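Local coordinates for protein alkylhalidase CmlS (Streptomyces venezuelae, PDB 3I3L) that acts as a flavin-dependent halogenase in chloramphenicol biosynthesis, carrying its FAD cofactor through a covalent flavin–aspartate bond, at residues I229-M238 and T272-I282; D308-A316 and S334-I345. All blocks are in the same frame, centred on the assembly; numbering follows the deposited sequence.

Contact 1: residues I229-M238 and T272-I282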
loop_
_atom_site.group_PDB
_atom_site.type_symbol
_atom_site.label_atom_id
_atom_site.label_comp_id
_atom_site.label_asym_id
_atom_site.label_seq_id
_atom_site.Cartn_x
_atom_site.Cartn_y
_atom_site.Cartn_z
ATOM N N ILE A 229 2.848 10.714 14.819
ATOM C CA ILE A 229 3.337 11.900 15.536
ATOM C C ILE A 229 4.835 11.844 15.664
ATOM O O ILE A 229 5.394 10.891 16.194
ATOM C CB ILE A 229 2.732 11.978 16.938
ATOM C CG1 ILE A 229 1.203 11.890 16.844
ATOM C CG2 ILE A 229 3.245 13.225 17.716
ATOM C CD1 ILE A 229 0.450 12.045 18.194
ATOM N N THR A 230 5.486 12.825 15.066
ATOM C CA THR A 230 6.927 12.873 15.057
ATOM C C THR A 230 7.473 13.388 16.412
ATOM O O THR A 230 6.864 14.233 17.047
ATOM C CB THR A 230 7.476 13.722 13.924
ATOM O OG1 THR A 230 7.109 15.102 14.113
ATOM C CG2 THR A 230 6.941 13.209 12.567
ATOM N N PHE A 231 8.623 12.856 16.809
ATOM C CA PHE A 231 9.458 13.409 17.902
ATOM C C PHE A 231 10.935 13.203 17.496
ATOM O O PHE A 231 11.231 12.771 16.352
ATOM C CB PHE A 231 9.125 12.723 19.236
ATOM C CG PHE A 231 9.588 11.261 19.325
ATOM C CD1 PHE A 231 10.632 10.904 20.169
ATOM C CD2 PHE A 231 8.902 10.236 18.641
ATOM C CE1 PHE A 231 11.025 9.568 20.283
ATOM C CE2 PHE A 231 9.285 8.877 18.745
ATOM C CZ PHE A 231 10.365 8.558 19.538
ATOM N N GLU A 232 11.865 13.477 18.422
ATOM C CA GLU A 232 13.290 13.500 18.112
ATOM C C GLU A 232 13.837 12.267 17.446
ATOM O O GLU A 232 14.661 12.389 16.556
ATOM C CB GLU A 232 14.149 13.734 19.413
ATOM C CG GLU A 232 15.699 13.485 19.115
ATOM C CD GLU A 232 16.662 13.849 20.289
ATOM O OE1 GLU A 232 16.576 13.237 21.386
ATOM O OE2 GLU A 232 17.521 14.757 20.093
ATOM N N ASP A 233 13.448 11.090 17.954
ATOM C CA ASP A 233 14.047 9.825 17.570
ATOM C C ASP A 233 13.128 9.003 16.640
ATOM O O ASP A 233 13.340 7.775 16.468
ATOM C CB ASP A 233 14.383 8.940 18.813
ATOM C CG ASP A 233 15.435 9.546 19.719
ATOM O OD1 ASP A 233 16.474 10.024 19.209
ATOM O OD2 ASP A 233 15.210 9.498 20.949
ATOM N N GLY A 234 12.131 9.639 16.050
ATOM C CA GLY A 234 11.197 8.906 15.134
ATOM C C GLY A 234 9.717 9.335 15.255
ATOM O O GLY A 234 9.448 10.531 15.307
ATOM N N TRP A 235 8.773 8.379 15.204
ATOM C CA TRP A 235 7.381 8.744 15.279
ATOM C C TRP A 235 6.594 7.813 16.154
ATOM O O TRP A 235 7.033 6.669 16.376
ATOM C CB TRP A 235 6.718 8.971 13.882
ATOM C CG TRP A 235 6.861 7.841 12.881
ATOM C CD1 TRP A 235 7.909 7.639 11.999
ATOM C CD2 TRP A 235 5.926 6.763 12.655
ATOM N NE1 TRP A 235 7.685 6.492 11.289
ATOM C CE2 TRP A 235 6.466 5.957 11.635
ATOM C CE3 TRP A 235 4.663 6.453 13.167
ATOM C CZ2 TRP A 235 5.805 4.800 11.144
ATOM C CZ3 TRP A 235 3.994 5.294 12.686
ATOM C CH2 TRP A 235 4.567 4.490 11.692
ATOM N N VAL A 236 5.446 8.301 16.654
ATOM C CA VAL A 236 4.546 7.521 17.507
ATOM C C VAL A 236 3.215 7.248 16.801
ATOM O O VAL A 236 2.638 8.191 16.230
ATOM C CB VAL A 236 4.210 8.331 18.799
ATOM C CG1 VAL A 236 3.147 7.633 19.663
ATOM C CG2 VAL A 236 5.484 8.614 19.600
ATOM N N TRP A 237 2.726 5.986 16.831
ATOM C CA TRP A 237 1.324 5.700 16.392
ATOM C C TRP A 237 0.323 5.573 17.520
ATOM O O TRP A 237 0.649 5.062 18.595
ATOM C CB TRP A 237 1.228 4.470 15.528
ATOM C CG TRP A 237 1.170 3.133 16.225
ATOM C CD1 TRP A 237 0.069 2.579 16.846
ATOM C CD2 TRP A 237 2.205 2.125 16.277
ATOM N NE1 TRP A 237 0.363 1.341 17.324
ATOM C CE2 TRP A 237 1.665 1.022 16.998
ATOM C CE3 TRP A 237 3.522 2.061 15.824
ATOM C CZ2 TRP A 237 2.392 -0.147 17.248
ATOM C CZ3 TRP A 237 4.265 0.871 16.060
ATOM C CH2 TRP A 237 3.667 -0.229 16.775
ATOM N N MET A 238 -0.895 6.040 17.266
ATOM C CA MET A 238 -1.985 5.872 18.227
ATOM C C MET A 238 -3.180 5.366 17.412
ATOM O O MET A 238 -3.690 6.074 16.596
ATOM C CB MET A 238 -2.313 7.198 18.974
ATOM C CG MET A 238 -1.119 7.868 19.681
ATOM S SD MET A 238 -1.458 9.233 20.826
ATOM C CE MET A 238 -1.738 10.460 19.712
ATOM N N THR A 272 11.056 6.941 26.350
ATOM C CA THR A 272 10.958 7.425 24.994
ATOM C C THR A 272 9.593 8.070 24.746
ATOM O O THR A 272 9.521 9.192 24.224
ATOM C CB THR A 272 11.269 6.326 23.974
ATOM O OG1 THR A 272 12.530 5.733 24.296
ATOM C CG2 THR A 272 11.396 6.911 22.566
ATOM N N LEU A 273 8.521 7.383 25.138
ATOM C CA LEU A 273 7.189 7.903 24.831
ATOM C C LEU A 273 6.985 9.275 25.498
ATOM O O LEU A 273 6.253 10.111 24.996
ATOM C CB LEU A 273 6.104 6.934 25.287
ATOM C CG LEU A 273 4.648 7.216 24.940
ATOM C CD1 LEU A 273 4.464 7.488 23.450
ATOM C CD2 LEU A 273 3.795 6.001 25.389
ATOM N N ALA A 274 7.649 9.488 26.630
ATOM C CA ALA A 274 7.539 10.733 27.394
ATOM C C ALA A 274 8.210 11.891 26.633
ATOM O O ALA A 274 7.963 13.052 26.903
ATOM C CB ALA A 274 8.169 10.525 28.757
ATOM N N LYS A 275 9.052 11.578 25.662
ATOM C CA LYS A 275 9.683 12.635 24.862
ATOM C C LYS A 275 8.756 13.248 23.828
ATOM O O LYS A 275 9.126 14.240 23.209
ATOM C CB LYS A 275 10.910 12.097 24.154
ATOM C CG LYS A 275 12.072 11.734 25.078
ATOM C CD LYS A 275 13.300 11.231 24.271
ATOM C CE LYS A 275 14.248 12.411 23.698
ATOM N NZ LYS A 275 13.581 13.591 22.890
ATOM N N CYS A 276 7.576 12.633 23.602
ATOM C CA CYS A 276 6.651 13.059 22.530
ATOM C C CYS A 276 5.483 13.788 23.172
ATOM O O CYS A 276 4.474 13.174 23.564
ATOM C CB CYS A 276 6.146 11.863 21.703
ATOM S SG CYS A 276 4.992 12.358 20.380
ATOM N N ALA A 277 5.630 15.113 23.283
ATOM C CA ALA A 277 4.683 15.921 24.044
ATOM C C ALA A 277 3.232 15.783 23.527
ATOM O O ALA A 277 2.333 15.483 24.309
ATOM C CB ALA A 277 5.169 17.430 24.094
ATOM N N LYS A 278 2.981 15.989 22.228
ATOM C CA LYS A 278 1.598 15.901 21.714
ATOM C C LYS A 278 0.994 14.515 22.052
ATOM O O LYS A 278 -0.207 14.400 22.369
ATOM C CB LYS A 278 1.517 16.206 20.222
ATOM C CG LYS A 278 1.787 17.752 19.803
ATOM C CD LYS A 278 2.646 17.869 18.426
ATOM C CE LYS A 278 4.231 17.723 18.586
ATOM N NZ LYS A 278 4.763 16.929 19.919
ATOM N N ALA A 279 1.822 13.459 22.036
ATOM C CA ALA A 279 1.322 12.118 22.398
ATOM C C ALA A 279 0.968 11.992 23.884
ATOM O O ALA A 279 -0.051 11.472 24.221
ATOM C CB ALA A 279 2.307 11.001 21.974
ATOM N N MET A 280 1.838 12.466 24.762
ATOM C CA MET A 280 1.532 12.482 26.193
ATOM C C MET A 280 0.333 13.381 26.423
ATOM O O MET A 280 -0.544 13.048 27.199
ATOM C CB MET A 280 2.733 12.934 27.014
ATOM C CG MET A 280 3.941 11.978 26.939
ATOM S SD MET A 280 3.770 10.441 27.797
ATOM C CE MET A 280 2.665 9.614 26.774
ATOM N N ASP A 281 0.281 14.493 25.699
ATOM C CA ASP A 281 -0.886 15.344 25.673
ATOM C C ASP A 281 -2.147 14.458 25.521
ATOM O O ASP A 281 -2.975 14.428 26.450
ATOM C CB ASP A 281 -0.757 16.305 24.502
ATOM C CG ASP A 281 -1.780 17.402 24.506
ATOM O OD1 ASP A 281 -2.790 17.336 25.278
ATOM O OD2 ASP A 281 -1.552 18.353 23.693
ATOM N N ILE A 282 -2.293 13.702 24.411
ATOM C CA ILE A 282 -3.554 12.950 24.216
ATOM C C ILE A 282 -3.740 11.746 25.138
ATOM O O ILE A 282 -4.865 11.341 25.438
ATOM C CB ILE A 282 -3.912 12.617 22.730
ATOM C CG1 ILE A 282 -3.985 11.120 22.487
ATOM C CG2 ILE A 282 -3.080 13.375 21.700
ATOM C CD1 ILE A 282 -2.694 10.405 22.715
HETATM O O HOH W 1 11.076 14.039 21.136
#
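F231, at the end of the first strand of a β-hairpin, turns its ring across the side chain of T272 at about a right angle, its CE1 atom 3.5 Å from T272 CG2. K275 CB and C276 CB approach the ring obliquely, the first near CD1, the second beside F231 CB, while one ring face is covered by its own hairpin turn, with G234 N over the centre. C276, the N-cap residue of the helix beginning at A277, turns its thiol onto the hairpin's helix-facing side: with SG anti to the backbone N (chi1 180°), it meets I229 CG2 at 3.3 Å and also touches V236 CG2. V236 spreads its other methyl, CG1, toward L273 CD1 at 4.0 Å and toward the CB of A279. At the far end M238 and I282 approach tip to tip, though how closely their ends meet is doubtful in this model. An alanine in place of I282 would probably open a gap at the end of M238, leaving its thioether with A279 CB as its remaining apolar neighbour across this contact and freer to swing. At the turn, K275 NZ and E232 OE1, 3.4 Å apart, form a salt bridge whose hydrogen bond is weak. A water also links the two residues, accepting from E232 N (2.9 Å) and K275 NZ and donating to K275 O. The chemistry implies an interface held mainly by apolar fit, its few polar links gathered at the hairpin turn.

Contact 2: residues D308-A316 and S334-I345. With FAD (flavin-adenine dinucleotide), chain B.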
loop_
_atom_site.group_PDB
_atom_site.type_symbol
_atom_site.label_atom_id
_atom_site.label_comp_id
_atom_site.label_asym_id
_atom_site.label_seq_id
_atom_site.Cartn_x
_atom_site.Cartn_y
_atom_site.Cartn_z
ATOM N N ASP A 308 8.390 -19.273 -12.230
ATOM C CA ASP A 308 8.145 -20.713 -12.308
ATOM C C ASP A 308 6.820 -21.136 -11.620
ATOM O O ASP A 308 5.737 -20.726 -12.025
ATOM C CB ASP A 308 9.357 -21.422 -11.696
ATOM C CG ASP A 308 10.672 -21.087 -12.423
ATOM O OD1 ASP A 308 10.655 -20.908 -13.659
ATOM O OD2 ASP A 308 11.732 -21.024 -11.743
ATOM N N ARG A 309 6.922 -21.912 -10.541
ATOM C CA ARG A 309 5.699 -22.330 -9.864
ATOM C C ARG A 309 5.427 -21.684 -8.500
ATOM O O ARG A 309 4.655 -22.233 -7.711
ATOM C CB ARG A 309 5.670 -23.868 -9.732
ATOM C CG ARG A 309 5.586 -24.568 -11.063
ATOM C CD ARG A 309 5.700 -26.150 -10.958
ATOM N NE ARG A 309 5.606 -26.740 -12.318
ATOM C CZ ARG A 309 4.444 -26.968 -12.958
ATOM N NH1 ARG A 309 3.295 -26.676 -12.378
ATOM N NH2 ARG A 309 4.433 -27.438 -14.201
ATOM N N PHE A 310 6.116 -20.587 -8.175
ATOM C CA PHE A 310 5.868 -19.903 -6.903
ATOM C C PHE A 310 5.544 -18.404 -7.065
ATOM O O PHE A 310 5.995 -17.783 -7.988
ATOM C CB PHE A 310 7.052 -20.067 -5.953
ATOM C CG PHE A 310 8.269 -19.204 -6.314
ATOM C CD1 PHE A 310 8.405 -17.901 -5.785
ATOM C CD2 PHE A 310 9.280 -19.689 -7.144
ATOM C CE1 PHE A 310 9.541 -17.123 -6.094
ATOM C CE2 PHE A 310 10.400 -18.929 -7.438
ATOM C CZ PHE A 310 10.533 -17.645 -6.916
ATOM N N PHE A 311 4.779 -17.888 -6.109
ATOM C CA PHE A 311 4.512 -16.497 -5.941
ATOM C C PHE A 311 4.779 -16.166 -4.462
ATOM O O PHE A 311 4.413 -16.928 -3.590
ATOM C CB PHE A 311 3.028 -16.173 -6.266
ATOM C CG PHE A 311 2.691 -16.296 -7.740
ATOM C CD1 PHE A 311 2.564 -15.180 -8.522
ATOM C CD2 PHE A 311 2.560 -17.544 -8.329
ATOM C CE1 PHE A 311 2.351 -15.243 -9.861
ATOM C CE2 PHE A 311 2.269 -17.636 -9.718
ATOM C CZ PHE A 311 2.176 -16.509 -10.471
ATOM N N LEU A 312 5.391 -14.992 -4.196
ATOM C CA LEU A 312 5.464 -14.441 -2.853
ATOM C C LEU A 312 4.402 -13.353 -2.702
ATOM O O LEU A 312 4.264 -12.491 -3.597
ATOM C CB LEU A 312 6.867 -13.837 -2.597
ATOM C CG LEU A 312 8.097 -14.629 -3.077
ATOM C CD1 LEU A 312 9.351 -13.859 -2.784
ATOM C CD2 LEU A 312 8.191 -16.096 -2.452
ATOM N N CYS A 313 3.655 -13.366 -1.580
ATOM C CA CYS A 313 2.617 -12.367 -1.332
ATOM C C CYS A 313 2.811 -11.709 0.062
ATOM O O CYS A 313 3.268 -12.372 0.997
ATOM C CB CYS A 313 1.209 -13.020 -1.352
ATOM S SG CYS A 313 0.780 -13.830 -2.902
ATOM N N GLY A 314 2.476 -10.415 0.202
ATOM C CA GLY A 314 2.561 -9.752 1.483
ATOM C C GLY A 314 3.994 -9.636 1.987
ATOM O O GLY A 314 4.887 -9.533 1.195
ATOM N N ASP A 315 4.193 -9.680 3.311
ATOM C CA ASP A 315 5.540 -9.446 3.876
ATOM C C ASP A 315 6.537 -10.476 3.356
ATOM O O ASP A 315 7.736 -10.223 3.357
ATOM C CB ASP A 315 5.530 -9.491 5.409
ATOM C CG ASP A 315 4.836 -8.301 6.046
ATOM O OD1 ASP A 315 4.311 -7.405 5.350
ATOM O OD2 ASP A 315 4.746 -8.301 7.259
ATOM N N ALA A 316 6.056 -11.632 2.881
ATOM C CA ALA A 316 6.955 -12.636 2.322
ATOM C C ALA A 316 7.685 -12.070 1.104
ATOM O O ALA A 316 8.803 -12.496 0.785
ATOM C CB ALA A 316 6.175 -13.982 1.939
ATOM N N SER A 334 -1.814 -8.256 -3.339
ATOM C CA SER A 334 -0.887 -9.147 -4.026
ATOM C C SER A 334 -1.474 -10.550 -3.986
ATOM O O SER A 334 -1.258 -11.330 -4.893
ATOM C CB SER A 334 0.540 -9.110 -3.409
ATOM O OG SER A 334 0.624 -9.662 -2.078
ATOM N N ALA A 335 -2.196 -10.874 -2.909
ATOM C CA ALA A 335 -2.795 -12.210 -2.761
ATOM C C ALA A 335 -3.822 -12.416 -3.852
ATOM O O ALA A 335 -3.809 -13.445 -4.536
ATOM C CB ALA A 335 -3.466 -12.367 -1.334
ATOM N N VAL A 336 -4.665 -11.403 -4.077
ATOM C CA VAL A 336 -5.643 -11.440 -5.165
ATOM C C VAL A 336 -4.944 -11.535 -6.491
ATOM O O VAL A 336 -5.392 -12.310 -7.375
ATOM C CB VAL A 336 -6.567 -10.200 -5.146
ATOM C CG1 VAL A 336 -7.244 -10.005 -6.498
ATOM C CG2 VAL A 336 -7.641 -10.342 -4.023
ATOM N N SER A 337 -3.857 -10.799 -6.665
ATOM C CA SER A 337 -3.132 -10.840 -7.968
ATOM C C SER A 337 -2.453 -12.161 -8.213
ATOM O O SER A 337 -2.351 -12.631 -9.352
ATOM C CB SER A 337 -2.071 -9.725 -8.043
ATOM O OG SER A 337 -2.706 -8.474 -7.975
ATOM N N ALA A 338 -1.912 -12.744 -7.157
ATOM C CA ALA A 338 -1.181 -14.008 -7.318
ATOM C C ALA A 338 -2.193 -15.125 -7.661
ATOM O O ALA A 338 -1.889 -15.968 -8.461
ATOM C CB ALA A 338 -0.427 -14.414 -6.018
ATOM N N ALA A 339 -3.367 -15.095 -7.013
ATOM C CA ALA A 339 -4.470 -15.983 -7.340
ATOM C C ALA A 339 -4.867 -15.865 -8.849
ATOM O O ALA A 339 -4.945 -16.865 -9.562
ATOM C CB ALA A 339 -5.677 -15.663 -6.426
ATOM N N ALA A 340 -5.109 -14.651 -9.318
ATOM C CA ALA A 340 -5.532 -14.449 -10.681
ATOM C C ALA A 340 -4.426 -14.892 -11.604
ATOM O O ALA A 340 -4.688 -15.410 -12.699
ATOM C CB ALA A 340 -5.879 -12.969 -10.901
ATOM N N ALA A 341 -3.175 -14.647 -11.197
ATOM C CA ALA A 341 -2.020 -15.013 -12.019
ATOM C C ALA A 341 -1.926 -16.525 -12.185
ATOM O O ALA A 341 -1.671 -17.017 -13.288
ATOM C CB ALA A 341 -0.695 -14.478 -11.357
ATOM N N ILE A 342 -2.077 -17.247 -11.044
ATOM C CA ILE A 342 -2.026 -18.714 -11.088
ATOM C C ILE A 342 -3.187 -19.253 -11.997
ATOM O O ILE A 342 -2.997 -20.136 -12.831
ATOM C CB ILE A 342 -2.082 -19.267 -9.683
ATOM C CG1 ILE A 342 -0.704 -19.072 -8.945
ATOM C CG2 ILE A 342 -2.369 -20.825 -9.727
ATOM C CD1 ILE A 342 -0.856 -19.283 -7.461
ATOM N N ASP A 343 -4.370 -18.674 -11.854
ATOM C CA ASP A 343 -5.494 -19.056 -12.710
ATOM C C ASP A 343 -5.217 -18.860 -14.190
ATOM O O ASP A 343 -5.482 -19.736 -15.020
ATOM C CB ASP A 343 -6.768 -18.278 -12.304
ATOM C CG ASP A 343 -7.979 -18.689 -13.132
ATOM O OD1 ASP A 343 -8.310 -19.898 -13.170
ATOM O OD2 ASP A 343 -8.574 -17.817 -13.768
ATOM N N ARG A 344 -4.665 -17.705 -14.542
ATOM C CA ARG A 344 -4.363 -17.432 -15.936
ATOM C C ARG A 344 -3.337 -18.367 -16.503
ATOM O O ARG A 344 -3.438 -18.786 -17.652
ATOM C CB ARG A 344 -3.893 -15.977 -16.087
ATOM C CG ARG A 344 -3.701 -15.518 -17.480
ATOM C CD ARG A 344 -4.989 -15.126 -18.145
ATOM N NE ARG A 344 -4.800 -14.907 -19.582
ATOM C CZ ARG A 344 -5.777 -14.628 -20.454
ATOM N NH1 ARG A 344 -7.021 -14.454 -20.056
ATOM N NH2 ARG A 344 -5.480 -14.502 -21.745
ATOM N N ILE A 345 -2.296 -18.675 -15.741
ATOM C CA ILE A 345 -1.251 -19.540 -16.263
ATOM C C ILE A 345 -1.795 -20.966 -16.422
ATOM O O ILE A 345 -1.401 -21.683 -17.303
ATOM C CB ILE A 345 0.000 -19.564 -15.335
ATOM C CG1 ILE A 345 0.696 -18.187 -15.315
ATOM C CG2 ILE A 345 0.987 -20.701 -15.773
ATOM C CD1 ILE A 345 1.672 -18.012 -14.115
HETATM P PA FAD B . 1.565 -12.103 8.464
HETATM O O1A FAD B . 2.878 -12.100 9.212
HETATM O O2A FAD B . 0.479 -11.249 9.021
HETATM O O5B FAD B . 1.047 -13.649 8.369
HETATM C C5B FAD B . 1.946 -14.684 8.026
HETATM C C4B FAD B . 1.568 -16.019 8.707
HETATM O O4B FAD B . 2.478 -17.030 8.215
HETATM C C3B FAD B . 1.730 -15.984 10.208
HETATM O O3B FAD B . 0.506 -16.257 10.820
HETATM C C2B FAD B . 2.746 -17.093 10.521
HETATM O O2B FAD B . 2.340 -17.858 11.612
HETATM C C1B FAD B . 2.764 -17.935 9.255
HETATM N N9A FAD B . 3.996 -18.621 8.912
HETATM C C8A FAD B . 5.261 -18.112 8.918
HETATM N N7A FAD B . 6.114 -19.071 8.497
HETATM C C5A FAD B . 5.425 -20.219 8.301
HETATM C C6A FAD B . 5.817 -21.481 7.894
HETATM N N6A FAD B . 7.080 -21.745 7.611
HETATM N N1A FAD B . 4.846 -22.434 7.737
HETATM C C2A FAD B . 3.526 -22.177 8.011
HETATM N N3A FAD B . 3.158 -20.925 8.399
HETATM C C4A FAD B . 4.088 -19.955 8.542
HETATM N N1 FAD B . -0.119 -3.073 8.421
HETATM C C2 FAD B . -1.308 -2.384 8.252
HETATM O O2 FAD B . -1.995 -2.668 7.279
HETATM N N3 FAD B . -1.694 -1.401 9.124
HETATM C C4 FAD B . -0.911 -1.074 10.199
HETATM O O4 FAD B . -1.307 -0.172 11.007
HETATM C C4X FAD B . 0.305 -1.739 10.363
HETATM N N5 FAD B . 1.103 -1.449 11.435
HETATM C C5X FAD B . 2.248 -2.184 11.645
HETATM C C6 FAD B . 3.079 -1.887 12.735
HETATM C C7 FAD B . 4.260 -2.570 12.894
HETATM C C7M FAD B . 5.168 -2.288 14.067
HETATM C C8 FAD B . 4.570 -3.584 11.993
HETATM C C8M FAD B . 5.777 -4.413 12.182
HETATM C C9 FAD B . 3.775 -3.865 10.876
HETATM C C9A FAD B . 2.601 -3.141 10.733
HETATM N N10 FAD B . 1.802 -3.467 9.675
HETATM C C10 FAD B . 0.689 -2.748 9.453
HETATM C "C1'" FAD B . 2.371 -4.436 8.694
HETATM C "C2'" FAD B . 1.438 -5.613 8.531
HETATM O "O2'" FAD B . 1.138 -6.090 9.780
HETATM C "C3'" FAD B . 1.937 -6.715 7.635
HETATM O "O3'" FAD B . 2.169 -6.196 6.343
HETATM C "C4'" FAD B . 0.869 -7.851 7.505
HETATM O "O4'" FAD B . 0.702 -8.548 8.709
HETATM C "C5'" FAD B . 1.330 -8.868 6.470
HETATM O "O5'" FAD B . 0.355 -9.853 6.285
HETATM P P FAD B . 0.890 -11.256 5.796
HETATM O O1P FAD B . 1.865 -11.054 4.657
HETATM O O2P FAD B . -0.286 -12.205 5.591
HETATM O O3P FAD B . 1.887 -11.775 6.960
#
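F311 and C313 on one side, and A338 with its helix neighbours on the other, make up the apolar part of this contact. The F311 ring is laid along the helix, CG anti to its own carbonyl carbon (chi1 -70°), and small residues let it come close: CE1 lies 3.5 Å from A341 CB, with A338 CB lying obliquely beside CB and CG of F311. F311 and I342 slide past each other in opposite directions, bringing CE2 of the ring to 3.4 Å from I342 CG1. I345 meets the ring differently, its CD1 at the edge and in plane, 4.0 Å from F311 CZ. Further along, C313 SG packs on A338 CB at 3.4 Å.

Hydrogen bonding takes over where the strand ends. G314 N donates to S334 OG (3.0 Å, 146°), and the same oxygen is also bonded to L330 O one helical turn back, so two bonds hold the buried hydroxyl.

The cofactor provides the third group of interactions. D315 N donates to FAD O1P (3.0 Å, 154°), while the carboxylate of D315 receives the ribityl hydroxyl, O3' lying 2.7 Å from OD1. Having no side chain, G314 allows its CA to sit 3.5 Å from O1P, a place where a CB would collide with that oxygen.

The strand lies parallel to strand 179-182 in the Rossmann-type sheet, and helix 327-347 packs back along it, nearly antiparallel. At the strand's end D315 bonds both the pyrophosphate and the ribityl chain, with G314 giving the phosphate oxygen space beside its CA, an arrangement consistent with the GD motif known from p-hydroxybenzoate hydroxylase and related FAD enzymes.

Both contacts are largely buried and set a helix against strands, yet they lie on opposite sides of the chain's centre, with centres about 38 Å apart. Contact 1 belongs to the large mixed sheet on the flavin-ring side, where a hairpin is covered by the ends of two short helices; its margin reaches solvent and carries a weak ion pair and a water. Contact 2 is buried throughout, joins the Rossmann-type sheet to one long helix, and uses small residues around an aromatic ring. Its polar bonds are internal or directed to the cofactor, whereas in contact 1 the M238 side chain stays about 11 Å from FAD and W237 alone touches it.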